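Ribosomal-protein-serine acetyltransferase, putative (Vibrio cholerae O1 biovar eltor, PDB 2FCK) is of unproven function but may acetylate protein N termini, as a member of the GNAT acetyltransferase superfamily. Local coordinates at residues M4-F8 with N64-A68; T12-L17 with Q112-A118; Q16-I20 with Q81-V87; E69-V75 with M86-F92. All blocks are in the same frame, centred on the assembly; numbering follows the deposited sequence.

Contact 1. Residues M4-F8 with N64-A68; sequences MTPDF and NWVKA
Trp-65 meets the N-terminal segment with the edge of its indole: NE1 donates to Thr-5 O at 3.0 Å with an N-H...O angle of 154°, and that oxygen lies in the ring plane. The side chain gets there because CG stands anti to the backbone N (chi1 179°), carrying the ring to residues 5-8. The bond is not on a lone pair, since NE1 sits 63° out of the carbonyl plane. Phe-8 N, closing a type I beta turn, reaches Thr-5 O at 3.0 Å from the opposite face, so two donors grip one oxygen. Trp-65 is in the last turn of helix 51-66, which ends in a Schellman motif before strand 71-77 of the GNAT sheet; Tyr-71 and Phe-73 of that strand meet the indole edge-to-face. Pro-6 lies obliquely to the indole, its CA 3.6 Å from Trp-65 NE1, and its CG touches Val-66 CG1 at 4.1 Å, the two side chains crossing at about a right angle. Farther along the indole rim, Trp-65 CZ2 is 3.4 Å from Phe-8 O and 4.0 Å from Phe-8 CB. One face of the Phe-8 ring carries the selenium of Met-4.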
loop_
_atom_site.group_PDB
_atom_site.type_symbol
_atom_site.label_atom_id
_atom_site.label_comp_id
_atom_site.label_asym_id
_atom_site.label_seq_id
_atom_site.Cartn_x
_atom_site.Cartn_y
_atom_site.Cartn_z
HETATM N N MSE A 4 8.059 -11.070 -16.673
HETATM C CA MSE A 4 7.183 -12.017 -15.936
HETATM C C MSE A 4 6.404 -12.912 -16.901
HETATM O O MSE A 4 5.730 -12.462 -17.835
HETATM C CB MSE A 4 6.229 -11.266 -15.014
HETATM C CG MSE A 4 6.949 -10.298 -14.122
HETATM SE SE MSE A 4 8.549 -11.097 -13.240
HETATM C CE MSE A 4 8.162 -10.162 -11.540
ATOM N N THR A 5 6.526 -14.197 -16.652
ATOM C CA THR A 5 5.675 -15.192 -17.218
ATOM C C THR A 5 5.556 -16.216 -16.117
ATOM O O THR A 5 6.322 -16.175 -15.129
ATOM C CB THR A 5 6.344 -15.835 -18.404
ATOM O OG1 THR A 5 7.633 -16.288 -17.995
ATOM C CG2 THR A 5 6.456 -14.845 -19.562
ATOM N N PRO A 6 4.598 -17.127 -16.232
ATOM C CA PRO A 6 4.544 -18.160 -15.196
ATOM C C PRO A 6 5.843 -18.979 -15.062
ATOM O O PRO A 6 5.995 -19.723 -14.085
ATOM C CB PRO A 6 3.394 -19.070 -15.662
ATOM C CG PRO A 6 2.550 -18.205 -16.606
ATOM C CD PRO A 6 3.511 -17.246 -17.250
ATOM N N ASP A 7 6.751 -18.830 -16.021
ATOM C CA ASP A 7 7.992 -19.605 -16.004
ATOM C C ASP A 7 9.132 -18.879 -15.288
ATOM O O ASP A 7 10.261 -19.427 -15.145
ATOM C CB ASP A 7 8.411 -19.943 -17.436
ATOM C CG ASP A 7 7.581 -21.052 -18.022
ATOM O OD1 ASP A 7 7.269 -22.020 -17.275
ATOM O OD2 ASP A 7 7.247 -20.966 -19.228
ATOM N N PHE A 8 8.866 -17.655 -14.880
ATOM C CA PHE A 8 9.908 -16.821 -14.274
ATOM C C PHE A 8 10.342 -17.363 -12.932
ATOM O O PHE A 8 9.497 -17.671 -12.098
ATOM C CB PHE A 8 9.399 -15.392 -14.010
ATOM C CG PHE A 8 10.418 -14.510 -13.296
ATOM C CD1 PHE A 8 10.222 -14.120 -11.957
ATOM C CD2 PHE A 8 11.585 -14.082 -13.953
ATOM C CE1 PHE A 8 11.186 -13.310 -11.275
ATOM C CE2 PHE A 8 12.529 -13.258 -13.280
ATOM C CZ PHE A 8 12.321 -12.877 -11.951
ATOM N N ASN A 64 -3.028 -14.462 -9.296
ATOM C CA ASN A 64 -2.440 -13.173 -8.928
ATOM C C ASN A 64 -1.156 -12.903 -9.714
ATOM O O ASN A 64 -0.948 -11.788 -10.226
ATOM C CB ASN A 64 -2.206 -13.032 -7.441
ATOM C CG ASN A 64 -3.445 -13.308 -6.621
ATOM O OD1 ASN A 64 -3.346 -13.760 -5.478
ATOM N ND2 ASN A 64 -4.598 -13.046 -7.182
ATOM N N TRP A 65 -0.347 -13.937 -9.885
ATOM C CA TRP A 65 0.917 -13.796 -10.629
ATOM C C TRP A 65 0.648 -13.395 -12.101
ATOM O O TRP A 65 1.191 -12.406 -12.612
ATOM C CB TRP A 65 1.670 -15.090 -10.507
ATOM C CG TRP A 65 3.014 -15.241 -11.201
ATOM C CD1 TRP A 65 3.278 -15.162 -12.559
ATOM C CD2 TRP A 65 4.231 -15.682 -10.590
ATOM N NE1 TRP A 65 4.607 -15.473 -12.808
ATOM C CE2 TRP A 65 5.204 -15.793 -11.614
ATOM C CE3 TRP A 65 4.611 -15.953 -9.243
ATOM C CZ2 TRP A 65 6.528 -16.181 -11.342
ATOM C CZ3 TRP A 65 5.911 -16.336 -8.981
ATOM C CH2 TRP A 65 6.859 -16.450 -10.031
ATOM N N VAL A 66 -0.228 -14.126 -12.773
ATOM C CA VAL A 66 -0.504 -13.868 -14.201
ATOM C C VAL A 66 -1.193 -12.483 -14.365
ATOM O O VAL A 66 -1.106 -11.813 -15.432
ATOM C CB VAL A 66 -1.364 -14.999 -14.795
ATOM C CG1 VAL A 66 -0.585 -16.338 -14.771
ATOM C CG2 VAL A 66 -2.659 -15.135 -14.002
ATOM N N LYS A 67 -1.913 -12.068 -13.317
ATOM C CA LYS A 67 -2.601 -10.746 -13.349
ATOM C C LYS A 67 -1.608 -9.638 -12.924
ATOM O O LYS A 67 -1.958 -8.448 -12.917
ATOM C CB LYS A 67 -3.810 -10.714 -12.389
ATOM C CG LYS A 67 -5.103 -11.324 -12.906
ATOM C CD LYS A 67 -6.002 -11.690 -11.727
ATOM C CE LYS A 67 -7.120 -10.699 -11.493
ATOM N NZ LYS A 67 -7.874 -11.069 -10.237
ATOM N N ALA A 68 -0.390 -10.035 -12.538
ATOM C CA ALA A 68 0.659 -9.118 -12.044
ATOM C C ALA A 68 0.304 -8.341 -10.764
ATOM O O ALA A 68 0.870 -7.277 -10.504
ATOM C CB ALA A 68 1.185 -8.164 -13.148
#

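Contact 2. Residues T12-L17 with Q112-A118; sequences TQRLQL and QGYGKEA. With NO3 (nitrate ion), chain D.
Arg-14 and Glu-117 lie almost in one plane, guanidinium and carboxylate planes only 14° apart, in a side-on salt bridge. Arg-14 NE donates to the syn lone pair of Glu-117 OE1 at 2.7 Å, while Arg-14 NH1 meets the same oxygen at 2.8 Å nearly along its C-O axis. The other oxygen, Glu-117 OE2, takes Arg-14 N at 2.9 Å and, on its anti lone pair, Thr-12 OG1 at 2.5 Å. Glu-117 reaches the loop at Thr-12 to Arg-14 because its chain is extended, with CG anti to the backbone N (chi1 -176°). Gly-113 and Gly-115 match the glycines of the GNAT Q/R-x-x-G-x-G/A signature, which in relatives cradles the acetyl-CoA pyrophosphate. Consistent with that role, a nitrate sits by the amides opening helix 114-129, although its O3 is uncertainly placed. Arg-14 NH1 and NH2 also converge end-on upon Gln-112 O, each at 3.0 Å. Over the guanidinium centre stands the edge of Tyr-114, its CE2 3.5 Å above the plane and the two planes 83° apart. The ring's own face takes Leu-15 CD2 in a CH-pi contact, 3.8 Å from the Tyr-114 centroid, while Tyr-114 OH bonds Glu-77.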
loop_
_atom_site.group_PDB
_atom_site.type_symbol
_atom_site.label_atom_id
_atom_site.label_comp_id
_atom_site.label_asym_id
_atom_site.label_seq_id
_atom_site.Cartn_x
_atom_site.Cartn_y
_atom_site.Cartn_z
ATOM N N THR A 12 18.982 -19.034 -6.638
ATOM C CA THR A 12 20.126 -18.646 -5.822
ATOM C C THR A 12 21.071 -19.846 -5.771
ATOM O O THR A 12 20.878 -20.798 -6.487
ATOM C CB THR A 12 19.673 -18.271 -4.389
ATOM O OG1 THR A 12 19.110 -19.420 -3.756
ATOM C CG2 THR A 12 18.690 -17.110 -4.372
ATOM N N GLN A 13 22.089 -19.824 -4.911
ATOM C CA GLN A 13 23.005 -20.976 -4.852
ATOM C C GLN A 13 22.272 -22.285 -4.511
ATOM O O GLN A 13 22.491 -23.352 -5.149
ATOM C CB GLN A 13 24.116 -20.709 -3.819
ATOM C CG GLN A 13 25.046 -21.906 -3.720
ATOM C CD GLN A 13 25.940 -21.889 -2.497
ATOM O OE1 GLN A 13 25.854 -21.012 -1.647
ATOM N NE2 GLN A 13 26.770 -22.922 -2.378
ATOM N N ARG A 14 21.394 -22.209 -3.514
ATOM C CA ARG A 14 20.752 -23.417 -2.990
ATOM C C ARG A 14 19.252 -23.564 -3.284
ATOM O O ARG A 14 18.695 -24.657 -3.099
ATOM C CB ARG A 14 21.002 -23.523 -1.492
ATOM C CG ARG A 14 22.501 -23.569 -1.102
ATOM C CD ARG A 14 22.624 -23.648 0.387
ATOM N NE ARG A 14 22.156 -22.428 1.048
ATOM C CZ ARG A 14 22.124 -22.262 2.366
ATOM N NH1 ARG A 14 21.698 -21.116 2.894
ATOM N NH2 ARG A 14 22.557 -23.251 3.170
ATOM N N LEU A 15 18.630 -22.484 -3.764
ATOM C CA LEU A 15 17.151 -22.363 -3.813
ATOM C C LEU A 15 16.609 -21.924 -5.162
ATOM O O LEU A 15 17.287 -21.228 -5.940
ATOM C CB LEU A 15 16.618 -21.397 -2.700
ATOM C CG LEU A 15 17.083 -21.663 -1.285
ATOM C CD1 LEU A 15 16.625 -20.496 -0.342
ATOM C CD2 LEU A 15 16.629 -23.062 -0.802
ATOM N N GLN A 16 15.364 -22.326 -5.422
ATOM C CA GLN A 16 14.679 -21.977 -6.647
ATOM C C GLN A 16 13.354 -21.387 -6.210
ATOM O O GLN A 16 12.560 -22.077 -5.555
ATOM C CB GLN A 16 14.453 -23.244 -7.480
ATOM C CG GLN A 16 13.714 -23.017 -8.745
ATOM C CD GLN A 16 13.263 -24.339 -9.356
ATOM O OE1 GLN A 16 12.663 -25.188 -8.674
ATOM N NE2 GLN A 16 13.613 -24.544 -10.616
ATOM N N LEU A 17 13.133 -20.125 -6.567
ATOM C CA LEU A 17 11.919 -19.401 -6.201
ATOM C C LEU A 17 11.049 -19.383 -7.464
ATOM O O LEU A 17 11.469 -18.828 -8.478
ATOM C CB LEU A 17 12.252 -17.948 -5.764
ATOM C CG LEU A 17 12.716 -17.751 -4.311
ATOM C CD1 LEU A 17 14.034 -18.526 -4.005
ATOM C CD2 LEU A 17 12.928 -16.263 -4.129
ATOM N N GLN A 112 19.057 -23.557 8.446
ATOM C CA GLN A 112 20.058 -23.631 7.363
ATOM C C GLN A 112 20.308 -22.303 6.595
ATOM O O GLN A 112 21.094 -22.268 5.633
ATOM C CB GLN A 112 19.657 -24.725 6.370
ATOM C CG GLN A 112 19.625 -26.127 6.982
ATOM C CD GLN A 112 19.095 -27.151 6.015
ATOM O OE1 GLN A 112 19.766 -27.501 5.034
ATOM N NE2 GLN A 112 17.887 -27.656 6.284
ATOM N N GLY A 113 19.637 -21.233 7.016
ATOM C CA GLY A 113 19.790 -19.935 6.379
ATOM C C GLY A 113 18.982 -19.820 5.089
ATOM O O GLY A 113 19.184 -18.869 4.339
ATOM N N TYR A 114 18.054 -20.753 4.837
ATOM C CA TYR A 114 17.183 -20.669 3.641
ATOM C C TYR A 114 16.270 -19.450 3.669
ATOM O O TYR A 114 15.969 -18.862 2.615
ATOM C CB TYR A 114 16.314 -21.910 3.472
ATOM C CG TYR A 114 17.080 -23.166 3.016
ATOM C CD1 TYR A 114 16.430 -24.388 2.924
ATOM C CD2 TYR A 114 18.420 -23.102 2.672
ATOM C CE1 TYR A 114 17.084 -25.532 2.480
ATOM C CE2 TYR A 114 19.104 -24.254 2.221
ATOM C CZ TYR A 114 18.422 -25.457 2.144
ATOM O OH TYR A 114 19.095 -26.583 1.715
ATOM N N GLY A 115 15.795 -19.087 4.859
ATOM C CA GLY A 115 14.911 -17.911 4.935
ATOM C C GLY A 115 15.616 -16.625 4.522
ATOM O O GLY A 115 15.089 -15.808 3.743
ATOM N N LYS A 116 16.848 -16.474 4.989
ATOM C CA LYS A 116 17.642 -15.291 4.647
ATOM C C LYS A 116 18.000 -15.336 3.137
ATOM O O LYS A 116 17.894 -14.313 2.446
ATOM C CB LYS A 116 18.923 -15.220 5.497
ATOM C CG LYS A 116 19.675 -13.913 5.264
ATOM C CD LYS A 116 20.908 -13.855 6.139
ATOM C CE LYS A 116 21.725 -12.626 5.861
ATOM N NZ LYS A 116 22.949 -12.735 6.720
ATOM N N GLU A 117 18.337 -16.501 2.620
ATOM C CA GLU A 117 18.711 -16.608 1.218
ATOM C C GLU A 117 17.491 -16.297 0.312
ATOM O O GLU A 117 17.601 -15.532 -0.639
ATOM C CB GLU A 117 19.267 -18.021 0.924
ATOM C CG GLU A 117 19.772 -18.219 -0.504
ATOM C CD GLU A 117 20.462 -19.565 -0.654
ATOM O OE1 GLU A 117 21.015 -20.075 0.343
ATOM O OE2 GLU A 117 20.450 -20.135 -1.754
ATOM N N ALA A 118 16.331 -16.885 0.605
ATOM C CA ALA A 118 15.137 -16.658 -0.205
ATOM C C ALA A 118 14.632 -15.195 -0.106
ATOM O O ALA A 118 14.302 -14.548 -1.113
ATOM C CB ALA A 118 14.036 -17.628 0.239
HETATM N N NO3 D . 17.012 -17.795 8.136
HETATM O O1 NO3 D . 15.728 -18.182 8.447
HETATM O O2 NO3 D . 17.761 -16.925 8.885
HETATM O O3 NO3 D . 17.599 -18.253 7.003
#

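Contact 3. Residues Q16-I20 with Q81-V87; sequences QLRLI and QTLVGMV
Leu-17 and Val-87 give the closest apolar pair, with Leu-17 CD2 3.6 Å from Val-87 CG2 and the side chains crossing at about a right angle. Further apolar contact is made by the far methyl of Ile-20, whose CD1 lies 4.1 Å from Leu-83 CD1. That methyl also approaches the selenomethionine Met-86, which was modelled in two conformers, so details there are doubtful.

The polar contacts involve Gln-16, Arg-18 and Gln-81. Arg-18 NE donates to Gln-16 OE1 at 2.9 Å (N-H...O 156°); the oxygen lies in the guanidinium plane, but NE stands 68° out of the amide carbonyl plane. A second bond, Arg-18 NH1 to Leu-19 O at 3.0 Å, helps fix the rotation of the guanidinium. The first torsion of Arg-18 sets CG between the backbone N and the carbonyl carbon (chi1 56°), and the extended chain then lets the guanidinium edge face the Gln-81 amide. Its charge is met by a salt bridge from NH2 to Glu-24 and a cation-pi contact with Phe-76.

The segments run nearly perpendicular and do not pair as strands: strand 71-77 separates 15-18 from 83-93 in the GNAT sheet. Ala-121 of helix 114-129 touches Leu-17, whereas Ile-20 packs on Ile-58 of helix 51-66.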
loop_
_atom_site.group_PDB
_atom_site.type_symbol
_atom_site.label_atom_id
_atom_site.label_comp_id
_atom_site.label_asym_id
_atom_site.label_seq_id
_atom_site.Cartn_x
_atom_site.Cartn_y
_atom_site.Cartn_z
ATOM N N GLN A 16 15.364 -22.326 -5.422
ATOM C CA GLN A 16 14.679 -21.977 -6.647
ATOM C C GLN A 16 13.354 -21.387 -6.210
ATOM O O GLN A 16 12.560 -22.077 -5.555
ATOM C CB GLN A 16 14.453 -23.244 -7.480
ATOM C CG GLN A 16 13.714 -23.017 -8.745
ATOM C CD GLN A 16 13.263 -24.339 -9.356
ATOM O OE1 GLN A 16 12.663 -25.188 -8.674
ATOM N NE2 GLN A 16 13.613 -24.544 -10.616
ATOM N N LEU A 17 13.133 -20.125 -6.567
ATOM C CA LEU A 17 11.919 -19.401 -6.201
ATOM C C LEU A 17 11.049 -19.383 -7.464
ATOM O O LEU A 17 11.469 -18.828 -8.478
ATOM C CB LEU A 17 12.252 -17.948 -5.764
ATOM C CG LEU A 17 12.716 -17.751 -4.311
ATOM C CD1 LEU A 17 14.034 -18.526 -4.005
ATOM C CD2 LEU A 17 12.928 -16.263 -4.129
ATOM N N ARG A 18 9.830 -19.925 -7.388
ATOM C CA ARG A 18 8.968 -20.051 -8.572
ATOM C C ARG A 18 7.523 -20.312 -8.169
ATOM O O ARG A 18 7.235 -20.614 -7.003
ATOM C CB ARG A 18 9.459 -21.223 -9.441
ATOM C CG ARG A 18 9.538 -22.593 -8.707
ATOM C CD ARG A 18 9.646 -23.713 -9.738
ATOM N NE ARG A 18 9.827 -25.026 -9.137
ATOM C CZ ARG A 18 8.825 -25.818 -8.766
ATOM N NH1 ARG A 18 7.568 -25.388 -8.871
ATOM N NH2 ARG A 18 9.088 -27.017 -8.255
ATOM N N LEU A 19 6.622 -20.248 -9.154
ATOM C CA LEU A 19 5.238 -20.612 -8.907
ATOM C C LEU A 19 5.187 -22.060 -8.474
ATOM O O LEU A 19 5.748 -22.957 -9.153
ATOM C CB LEU A 19 4.422 -20.529 -10.192
ATOM C CG LEU A 19 3.745 -19.200 -10.356
ATOM C CD1 LEU A 19 3.046 -19.207 -11.727
ATOM C CD2 LEU A 19 2.740 -18.842 -9.229
ATOM N N ILE A 20 4.440 -22.299 -7.404
ATOM C CA ILE A 20 4.028 -23.674 -7.078
ATOM C C ILE A 20 2.968 -24.125 -8.095
ATOM O O ILE A 20 2.029 -23.371 -8.405
ATOM C CB ILE A 20 3.456 -23.736 -5.645
ATOM C CG1 ILE A 20 4.500 -23.221 -4.620
ATOM C CG2 ILE A 20 2.979 -25.161 -5.326
ATOM C CD1 ILE A 20 3.923 -23.131 -3.196
ATOM N N GLN A 81 14.470 -30.600 -4.611
ATOM C CA GLN A 81 13.169 -30.041 -5.013
ATOM C C GLN A 81 12.109 -30.041 -3.887
ATOM O O GLN A 81 10.901 -29.992 -4.154
ATOM C CB GLN A 81 12.653 -30.652 -6.315
ATOM C CG GLN A 81 13.279 -30.065 -7.568
ATOM C CD GLN A 81 12.786 -28.662 -7.889
ATOM O OE1 GLN A 81 13.535 -27.684 -7.780
ATOM N NE2 GLN A 81 11.540 -28.556 -8.286
ATOM N N THR A 82 12.539 -30.061 -2.629
ATOM C CA THR A 82 11.527 -29.982 -1.589
ATOM C C THR A 82 11.133 -28.559 -1.332
ATOM O O THR A 82 11.957 -27.674 -1.396
ATOM C CB THR A 82 11.837 -30.743 -0.303
ATOM O OG1 THR A 82 12.124 -29.887 0.795
ATOM C CG2 THR A 82 12.901 -31.763 -0.507
ATOM N N LEU A 83 9.845 -28.372 -1.090
ATOM C CA LEU A 83 9.325 -27.047 -0.775
ATOM C C LEU A 83 9.630 -26.691 0.656
ATOM O O LEU A 83 9.225 -27.413 1.576
ATOM C CB LEU A 83 7.815 -27.065 -0.992
ATOM C CG LEU A 83 7.025 -25.794 -0.735
ATOM C CD1 LEU A 83 7.436 -24.672 -1.695
ATOM C CD2 LEU A 83 5.519 -26.150 -0.872
ATOM N N VAL A 84 10.306 -25.564 0.876
ATOM C CA VAL A 84 10.717 -25.173 2.254
ATOM C C VAL A 84 9.955 -23.998 2.832
ATOM O O VAL A 84 10.059 -23.685 4.033
ATOM C CB VAL A 84 12.259 -24.871 2.372
ATOM C CG1 VAL A 84 13.063 -26.031 1.817
ATOM C CG2 VAL A 84 12.621 -23.579 1.684
ATOM N N GLY A 85 9.147 -23.361 1.980
ATOM C CA GLY A 85 8.430 -22.162 2.407
ATOM C C GLY A 85 8.018 -21.306 1.227
ATOM O O GLY A 85 7.987 -21.791 0.068
HETATM N N MSE A 86 7.677 -20.050 1.516
HETATM C CA MSE A 86 7.255 -19.118 0.452
HETATM C C MSE A 86 7.764 -17.728 0.803
HETATM O O MSE A 86 7.896 -17.370 1.992
HETATM C CB MSE A 86 5.742 -19.114 0.316
HETATM C CG MSE A 86 5.183 -20.418 -0.249
HETATM SE SE MSE A 86 3.257 -20.187 -0.613
HETATM C CE MSE A 86 3.477 -19.375 -2.380
ATOM N N VAL A 87 8.067 -16.957 -0.230
ATOM C CA VAL A 87 8.304 -15.524 -0.090
ATOM C C VAL A 87 7.413 -14.861 -1.127
ATOM O O VAL A 87 7.224 -15.406 -2.231
ATOM C CB VAL A 87 9.811 -15.137 -0.284
ATOM C CG1 VAL A 87 10.692 -15.718 0.882
ATOM C CG2 VAL A 87 10.334 -15.534 -1.710
#

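Contact 4. Residues E69-V75 with M86-F92; sequences EAYGFGV and MVAINEF
Tyr-71 pairs with Ile-89 and Phe-73 with Val-87 as antiparallel hydrogen-bonded pairs, and each pair is closed by two backbone bonds. The shorter ones are Phe-73 N to Val-87 O and Ile-89 N to Tyr-71 O, both 2.9 Å. Between and beyond them, Gly-72 with Ala-88 and Gly-74 with Met-86 form non-hydrogen-bonded pairs. CA-H...O contacts supplement the ladder, as where Ala-88 CA lies 3.2 Å from Tyr-71 O. The axes of the short strand segments 71-75 and 86-92 run 178° apart, antiparallel as expected for the hairpin of strands 71-77 and 83-93 in the GNAT sheet.

Apolar contacts collect on the face that carries Tyr-71, Phe-73, Val-87 and Ile-89. Tyr-71 and Phe-92 meet at their edges, Tyr-71 CE2 3.6 Å from Phe-92 CE1, with the side chains crossing at about a right angle. Ile-89 CG2 rests 3.7 Å above one face of the Phe-92 ring, toward its rim. Val-75 CG2 and Val-87 CG2 touch at 4.1 Å, and helix 114-129 packs on this face through Ala-118, Leu-122 and Cys-126.

Past the last pair, water takes over the bridging: one molecule donates to Glu-69 O at 2.9 Å and accepts from Phe-92 N at 3.0 Å. Here Asn-90 and Glu-91 form a classic bulge opposite Ser-100 on strand 98-105, and Asn-90 O makes a weak hydrogen bond with Thr-95 OG1 of the second subunit.

The chemistry thus changes along the hairpin: direct amide bonds backed by hydrocarbon hold its buried part, while a solvent molecule links the strands where they part near the dimer partner.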
loop_
_atom_site.group_PDB
_atom_site.type_symbol
_atom_site.label_atom_id
_atom_site.label_comp_id
_atom_site.label_asym_id
_atom_site.label_seq_id
_atom_site.Cartn_x
_atom_site.Cartn_y
_atom_site.Cartn_z
ATOM N N GLU A 69 -0.601 -8.905 -9.962
ATOM C CA GLU A 69 -1.054 -8.268 -8.714
ATOM C C GLU A 69 -0.200 -8.661 -7.509
ATOM O O GLU A 69 -0.123 -7.921 -6.530
ATOM C CB GLU A 69 -2.519 -8.592 -8.443
ATOM C CG GLU A 69 -3.466 -7.897 -9.427
ATOM C CD GLU A 69 -4.931 -8.092 -9.086
ATOM O OE1 GLU A 69 -5.777 -7.521 -9.805
ATOM O OE2 GLU A 69 -5.260 -8.822 -8.113
ATOM N N ALA A 70 0.394 -9.850 -7.564
ATOM C CA ALA A 70 1.145 -10.384 -6.438
ATOM C C ALA A 70 1.986 -11.509 -6.981
ATOM O O ALA A 70 1.575 -12.158 -7.949
ATOM C CB ALA A 70 0.181 -10.909 -5.360
ATOM N N TYR A 71 3.110 -11.790 -6.349
ATOM C CA TYR A 71 3.982 -12.806 -6.833
ATOM C C TYR A 71 4.280 -13.657 -5.608
ATOM O O TYR A 71 5.055 -13.250 -4.754
ATOM C CB TYR A 71 5.251 -12.199 -7.442
ATOM C CG TYR A 71 4.970 -11.492 -8.751
ATOM C CD1 TYR A 71 4.673 -12.228 -9.917
ATOM C CD2 TYR A 71 4.983 -10.108 -8.832
ATOM C CE1 TYR A 71 4.390 -11.592 -11.121
ATOM C CE2 TYR A 71 4.681 -9.448 -10.053
ATOM C CZ TYR A 71 4.420 -10.215 -11.195
ATOM O OH TYR A 71 4.133 -9.618 -12.406
ATOM N N GLY A 72 3.572 -14.781 -5.485
ATOM C CA GLY A 72 3.834 -15.683 -4.327
ATOM C C GLY A 72 4.702 -16.802 -4.832
ATOM O O GLY A 72 4.217 -17.628 -5.603
ATOM N N PHE A 73 5.984 -16.777 -4.442
ATOM C CA PHE A 73 6.971 -17.753 -4.852
ATOM C C PHE A 73 7.059 -18.890 -3.851
ATOM O O PHE A 73 7.332 -18.670 -2.642
ATOM C CB PHE A 73 8.370 -17.138 -4.899
ATOM C CG PHE A 73 8.530 -16.025 -5.903
ATOM C CD1 PHE A 73 8.197 -14.710 -5.563
ATOM C CD2 PHE A 73 9.121 -16.288 -7.156
ATOM C CE1 PHE A 73 8.386 -13.663 -6.474
ATOM C CE2 PHE A 73 9.304 -15.235 -8.066
ATOM C CZ PHE A 73 8.948 -13.938 -7.728
ATOM N N GLY A 74 6.874 -20.115 -4.332
ATOM C CA GLY A 74 7.327 -21.251 -3.536
ATOM C C GLY A 74 8.858 -21.235 -3.490
ATOM O O GLY A 74 9.544 -20.907 -4.484
ATOM N N VAL A 75 9.403 -21.613 -2.355
ATOM C CA VAL A 75 10.863 -21.708 -2.235
ATOM C C VAL A 75 11.232 -23.184 -2.206
ATOM O O VAL A 75 10.857 -23.891 -1.263
ATOM C CB VAL A 75 11.366 -20.983 -0.944
ATOM C CG1 VAL A 75 12.934 -21.113 -0.783
ATOM C CG2 VAL A 75 10.948 -19.485 -0.956
HETATM N N MSE A 86 7.677 -20.050 1.516
HETATM C CA MSE A 86 7.255 -19.118 0.452
HETATM C C MSE A 86 7.764 -17.728 0.803
HETATM O O MSE A 86 7.896 -17.370 1.992
HETATM C CB MSE A 86 5.742 -19.114 0.316
HETATM C CG MSE A 86 5.183 -20.418 -0.249
HETATM SE SE MSE A 86 3.257 -20.187 -0.613
HETATM C CE MSE A 86 3.477 -19.375 -2.380
ATOM N N VAL A 87 8.067 -16.957 -0.230
ATOM C CA VAL A 87 8.304 -15.524 -0.090
ATOM C C VAL A 87 7.413 -14.861 -1.127
ATOM O O VAL A 87 7.224 -15.406 -2.231
ATOM C CB VAL A 87 9.811 -15.137 -0.284
ATOM C CG1 VAL A 87 10.692 -15.718 0.882
ATOM C CG2 VAL A 87 10.334 -15.534 -1.710
ATOM N N ALA A 88 6.837 -13.725 -0.761
ATOM C CA ALA A 88 5.884 -13.101 -1.683
ATOM C C ALA A 88 5.989 -11.613 -1.745
ATOM O O ALA A 88 6.210 -10.971 -0.709
ATOM C CB ALA A 88 4.466 -13.486 -1.289
ATOM N N ILE A 89 5.711 -11.064 -2.932
ATOM C CA ILE A 89 5.295 -9.653 -3.005
ATOM C C ILE A 89 3.770 -9.692 -2.891
ATOM O O ILE A 89 3.072 -10.218 -3.785
ATOM C CB ILE A 89 5.683 -8.966 -4.338
ATOM C CG1 ILE A 89 7.196 -9.027 -4.575
ATOM C CG2 ILE A 89 5.256 -7.477 -4.310
ATOM C CD1 ILE A 89 7.630 -8.776 -6.009
ATOM N N ASN A 90 3.265 -9.185 -1.773
ATOM C CA ASN A 90 1.845 -9.261 -1.534
ATOM C C ASN A 90 1.076 -8.195 -2.267
ATOM O O ASN A 90 -0.030 -8.474 -2.717
ATOM C CB ASN A 90 1.538 -9.101 -0.046
ATOM C CG ASN A 90 1.954 -10.253 0.763
ATOM O OD1 ASN A 90 1.864 -11.400 0.330
ATOM N ND2 ASN A 90 2.392 -9.972 1.999
ATOM N N GLU A 91 1.605 -6.965 -2.305
ATOM C CA GLU A 91 0.931 -5.800 -2.920
ATOM C C GLU A 91 1.943 -4.772 -3.390
ATOM O O GLU A 91 2.866 -4.415 -2.640
ATOM C CB GLU A 91 0.002 -5.122 -1.890
ATOM C CG GLU A 91 -0.558 -3.729 -2.294
ATOM C CD GLU A 91 -1.950 -3.804 -2.942
ATOM O OE1 GLU A 91 -2.252 -3.037 -3.903
ATOM O OE2 GLU A 91 -2.757 -4.611 -2.413
ATOM N N PHE A 92 1.729 -4.255 -4.600
ATOM C CA PHE A 92 2.515 -3.136 -5.093
ATOM C C PHE A 92 1.802 -1.830 -4.707
ATOM O O PHE A 92 0.590 -1.748 -4.796
ATOM C CB PHE A 92 2.659 -3.200 -6.613
ATOM C CG PHE A 92 3.560 -4.337 -7.062
ATOM C CD1 PHE A 92 3.016 -5.532 -7.523
ATOM C CD2 PHE A 92 4.933 -4.180 -7.007
ATOM C CE1 PHE A 92 3.882 -6.599 -7.948
ATOM C CE2 PHE A 92 5.797 -5.245 -7.447
ATOM C CZ PHE A 92 5.240 -6.418 -7.919
HETATM O O HOH W 1 -0.587 -5.087 -6.273
HETATM O O HOH W 2 -2.329 -8.496 -4.389
#

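Overall arrangement
Strand 71-77, one arm of the hairpin in contact 4, ties the set together. Contact 3 reaches across it and shares Met-86 and Val-87 with contact 4, their centres about 11 Å apart; Arg-18 O and Gly-74 N, at 2.7 Å, form a probable hydrogen bond. Contact 1 leans on the hairpin's other end, about 10 Å away between centres, where Trp-65 CH2 comes within 3.4 Å of Phe-73 CE2. Contact 2 lies about 9 Å from contact 3 and shares Gln-16 and Leu-17 with it. Contacts 1 and 2 are about 21 Å apart; the probable acetyl-CoA pyrophosphate site, occupied by nitrate, belongs to contact 2.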